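PDB 2DUM: UspA domain-containing protein from Pyrococcus horikoshii, which is of unknown function but belongs to the universal stress protein A family, some of whose members bind ATP. Local coordinates for residues Lys7-Thr12 and Glu35-His40. Numbering follows the deposited sequence.
Sequences KVLFPT and EVILLH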
ATOM      1  N   LYS A   7       6.975   7.647 -10.359  1.00 30.17           N
ATOM      2  CA  LYS A   7       5.982   7.588 -11.372  1.00 29.27           C
ATOM      3  C   LYS A   7       4.727   6.861 -10.856  1.00 29.37           C
ATOM      4  O   LYS A   7       4.355   5.777 -11.235  1.00 27.82           O
ATOM      5  CB  LYS A   7       6.565   6.929 -12.596  1.00 29.13           C
ATOM      6  CG  LYS A   7       5.564   6.932 -13.821  1.00 33.13           C
ATOM      7  CD  LYS A   7       5.960   5.855 -14.826  1.00 42.56           C
ATOM      8  CE  LYS A   7       7.073   6.323 -15.758  1.00 46.58           C
ATOM      9  NZ  LYS A   7       6.354   6.587 -17.077  1.00 56.35           N
ATOM     10  N   VAL A   8       4.048   7.430  -9.921  1.00 29.58           N
ATOM     11  CA  VAL A   8       3.010   6.617  -9.373  1.00 29.27           C
ATOM     12  C   VAL A   8       1.841   6.579 -10.320  1.00 30.79           C
ATOM     13  O   VAL A   8       1.684   7.518 -11.133  1.00 30.21           O
ATOM     14  CB  VAL A   8       2.617   7.180  -8.013  1.00 29.58           C
ATOM     15  CG1 VAL A   8       3.873   7.600  -7.301  1.00 25.87           C
ATOM     16  CG2 VAL A   8       1.572   8.348  -8.154  1.00 26.82           C
ATOM     17  N   LEU A   9       1.021   5.521 -10.221  1.00 31.60           N
ATOM     18  CA  LEU A   9      -0.181   5.443 -11.070  1.00 33.43           C
ATOM     19  C   LEU A   9      -1.284   5.468 -10.118  1.00 35.65           C
ATOM     20  O   LEU A   9      -1.155   4.982  -8.972  1.00 38.08           O
ATOM     21  CB  LEU A   9      -0.240   4.088 -11.771  1.00 33.45           C
ATOM     22  CG  LEU A   9      -1.268   3.449 -12.727  1.00 30.48           C
ATOM     23  CD1 LEU A   9      -2.538   3.342 -12.117  1.00 29.21           C
ATOM     24  CD2 LEU A   9      -1.442   4.234 -13.997  1.00 30.93           C
ATOM     25  N   PHE A  10      -2.409   5.945 -10.578  1.00 36.72           N
ATOM     26  CA  PHE A  10      -3.438   6.256  -9.664  1.00 37.64           C
ATOM     27  C   PHE A  10      -4.659   6.254 -10.485  1.00 39.17           C
ATOM     28  O   PHE A  10      -4.860   7.158 -11.276  1.00 39.41           O
ATOM     29  CB  PHE A  10      -3.220   7.686  -9.147  1.00 38.46           C
ATOM     30  CG  PHE A  10      -4.367   8.191  -8.397  1.00 36.45           C
ATOM     31  CD1 PHE A  10      -5.384   8.812  -9.034  1.00 36.65           C
ATOM     32  CD2 PHE A  10      -4.487   7.938  -7.080  1.00 39.43           C
ATOM     33  CE1 PHE A  10      -6.481   9.223  -8.399  1.00 36.74           C
ATOM     34  CE2 PHE A  10      -5.625   8.355  -6.400  1.00 42.64           C
ATOM     35  CZ  PHE A  10      -6.619   9.014  -7.094  1.00 40.37           C
ATOM     36  N   PRO A  11      -5.420   5.198 -10.404  1.00 40.76           N
ATOM     37  CA  PRO A  11      -6.758   5.028 -10.893  1.00 42.77           C
ATOM     38  C   PRO A  11      -7.861   5.783 -10.182  1.00 46.39           C
ATOM     39  O   PRO A  11      -8.083   5.601  -8.961  1.00 46.84           O
ATOM     40  CB  PRO A  11      -6.967   3.572 -10.690  1.00 42.46           C
ATOM     41  CG  PRO A  11      -5.490   3.025 -10.800  1.00 40.42           C
ATOM     42  CD  PRO A  11      -4.863   3.938  -9.916  1.00 40.61           C
ATOM     43  N   THR A  12      -8.563   6.604 -10.979  1.00 49.68           N
ATOM     44  CA  THR A  12      -9.781   7.295 -10.542  1.00 52.88           C
ATOM     45  C   THR A  12     -11.073   6.736 -11.063  1.00 54.80           C
ATOM     46  O   THR A  12     -11.305   6.518 -12.243  1.00 55.30           O
ATOM     47  CB  THR A  12      -9.846   8.823 -10.807  1.00 53.38           C
ATOM     48  OG1 THR A  12     -11.181   9.300 -10.499  1.00 52.78           O
ATOM     49  CG2 THR A  12      -9.502   9.167 -12.272  1.00 55.07           C
ATOM     50  N   GLU A  35       6.193  11.784 -11.697  1.00 43.80           N
ATOM     51  CA  GLU A  35       5.013  11.847 -12.587  1.00 42.91           C
ATOM     52  C   GLU A  35       3.856  11.040 -12.030  1.00 40.60           C
ATOM     53  O   GLU A  35       4.021   9.972 -11.517  1.00 40.19           O
ATOM     54  CB  GLU A  35       5.451  11.272 -13.921  1.00 42.13           C
ATOM     55  CG  GLU A  35       4.440  11.121 -15.147  1.00 44.98           C
ATOM     56  CD  GLU A  35       5.222  10.405 -16.382  1.00 48.27           C
ATOM     57  OE1 GLU A  35       4.596   9.865 -17.343  1.00 54.98           O
ATOM     58  OE2 GLU A  35       6.512  10.326 -16.365  1.00 54.29           O
ATOM     59  N   VAL A  36       2.655  11.519 -12.158  1.00 40.33           N
ATOM     60  CA  VAL A  36       1.496  10.627 -11.888  1.00 40.36           C
ATOM     61  C   VAL A  36       0.619  10.285 -13.163  1.00 41.09           C
ATOM     62  O   VAL A  36       0.230  11.157 -13.920  1.00 43.16           O
ATOM     63  CB  VAL A  36       0.629  11.148 -10.699  1.00 39.00           C
ATOM     64  CG1 VAL A  36       0.801  12.554 -10.610  1.00 39.26           C
ATOM     65  CG2 VAL A  36      -0.882  10.795 -10.837  1.00 33.69           C
ATOM     66  N   ILE A  37       0.299   9.042 -13.417  1.00 39.82           N
ATOM     67  CA  ILE A  37      -0.571   8.842 -14.522  1.00 39.41           C
ATOM     68  C   ILE A  37      -1.923   8.639 -13.881  1.00 39.42           C
ATOM     69  O   ILE A  37      -2.156   7.722 -13.090  1.00 40.55           O
ATOM     70  CB  ILE A  37      -0.165   7.584 -15.229  1.00 39.62           C
ATOM     71  CG1 ILE A  37       1.254   7.692 -15.661  1.00 37.89           C
ATOM     72  CG2 ILE A  37      -1.091   7.188 -16.365  1.00 39.55           C
ATOM     73  CD1 ILE A  37       1.971   6.377 -15.382  1.00 40.03           C
ATOM     74  N   LEU A  38      -2.831   9.477 -14.256  1.00 38.68           N
ATOM     75  CA  LEU A  38      -4.118   9.437 -13.703  1.00 38.84           C
ATOM     76  C   LEU A  38      -4.988   8.558 -14.601  1.00 40.37           C
ATOM     77  O   LEU A  38      -5.556   9.062 -15.540  1.00 40.52           O
ATOM     78  CB  LEU A  38      -4.558  10.850 -13.832  1.00 37.02           C
ATOM     79  CG  LEU A  38      -5.889  11.197 -13.302  1.00 36.69           C
ATOM     80  CD1 LEU A  38      -5.650  11.119 -11.790  1.00 35.43           C
ATOM     81  CD2 LEU A  38      -6.214  12.623 -13.844  1.00 33.64           C
ATOM     82  N   LEU A  39      -5.110   7.250 -14.340  1.00 42.34           N
ATOM     83  CA  LEU A  39      -5.883   6.325 -15.211  1.00 42.79           C
ATOM     84  C   LEU A  39      -7.356   6.310 -14.948  1.00 44.07           C
ATOM     85  O   LEU A  39      -7.791   6.627 -13.857  1.00 44.23           O
ATOM     86  CB  LEU A  39      -5.403   4.932 -14.995  1.00 42.37           C
ATOM     87  CG  LEU A  39      -5.869   3.918 -16.018  1.00 43.50           C
ATOM     88  CD1 LEU A  39      -5.876   4.537 -17.347  1.00 44.62           C
ATOM     89  CD2 LEU A  39      -4.933   2.759 -16.074  1.00 41.14           C
ATOM     90  N   HIS A  40      -8.142   5.977 -15.965  1.00 46.98           N
ATOM     91  CA  HIS A  40      -9.606   5.733 -15.819  1.00 50.16           C
ATOM     92  C   HIS A  40     -10.061   4.689 -16.772  1.00 52.11           C
ATOM     93  O   HIS A  40      -9.946   4.872 -18.008  1.00 52.65           O
ATOM     94  CB  HIS A  40     -10.472   6.926 -16.157  1.00 50.22           C
ATOM     95  CG  HIS A  40     -11.933   6.637 -16.049  1.00 53.24           C
ATOM     96  ND1 HIS A  40     -12.500   6.134 -14.902  1.00 56.76           N
ATOM     97  CD2 HIS A  40     -12.948   6.752 -16.947  1.00 57.67           C
ATOM     98  CE1 HIS A  40     -13.805   5.978 -15.088  1.00 58.93           C
ATOM     99  NE2 HIS A  40     -14.108   6.341 -16.322  1.00 55.71           N
TER
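Four backbone hydrogen bonds join strand 7-11, and Thr12 just after it, to parallel strand 35-43, the short segment axes 20° apart. Ile37 N donates to Val8 O, Phe10 N to Ile37 O, Leu39 N to Phe10 O and Thr12 N to Leu39 O. The last is the straightest, 3.0 Å from Thr12 N to Leu39 O.

A side chain adds a bond just past the end of strand 7-11. His40 ND1 donates to Thr12 O at 2.9 Å, close to the line of the C=O bond, with the oxygen tilted 20° out of the ring plane. His40 CG lies anti to the backbone N (chi1 178°), which carries the ring out to that carbonyl. A leucine here would probably leave Thr12 O without this donor and the chain leaving strand 7-11 less firmly tied.

Apolar contacts line both faces. Leu9 CD2 sits 3.8 Å from Ile37 CB and also reaches Leu39 CB. On the Phe10 face, Leu38 CD1 meets the ring edge, 3.6 Å from Phe10 CD1. Val8 CG2 packs on Val36 CB.

At the other end Lys7 and Glu35 run side by side in a long salt bridge, 3.7 Å from NZ to OE1. Arg97 also pairs with Glu35.

Helix 16-28 connects the two strands in a beta-alpha-beta crossover. Strands 120-124 and 95-103 continue the sheet beyond 7-11 and 35-43, and helix 69-90 covers Val36 and Leu38.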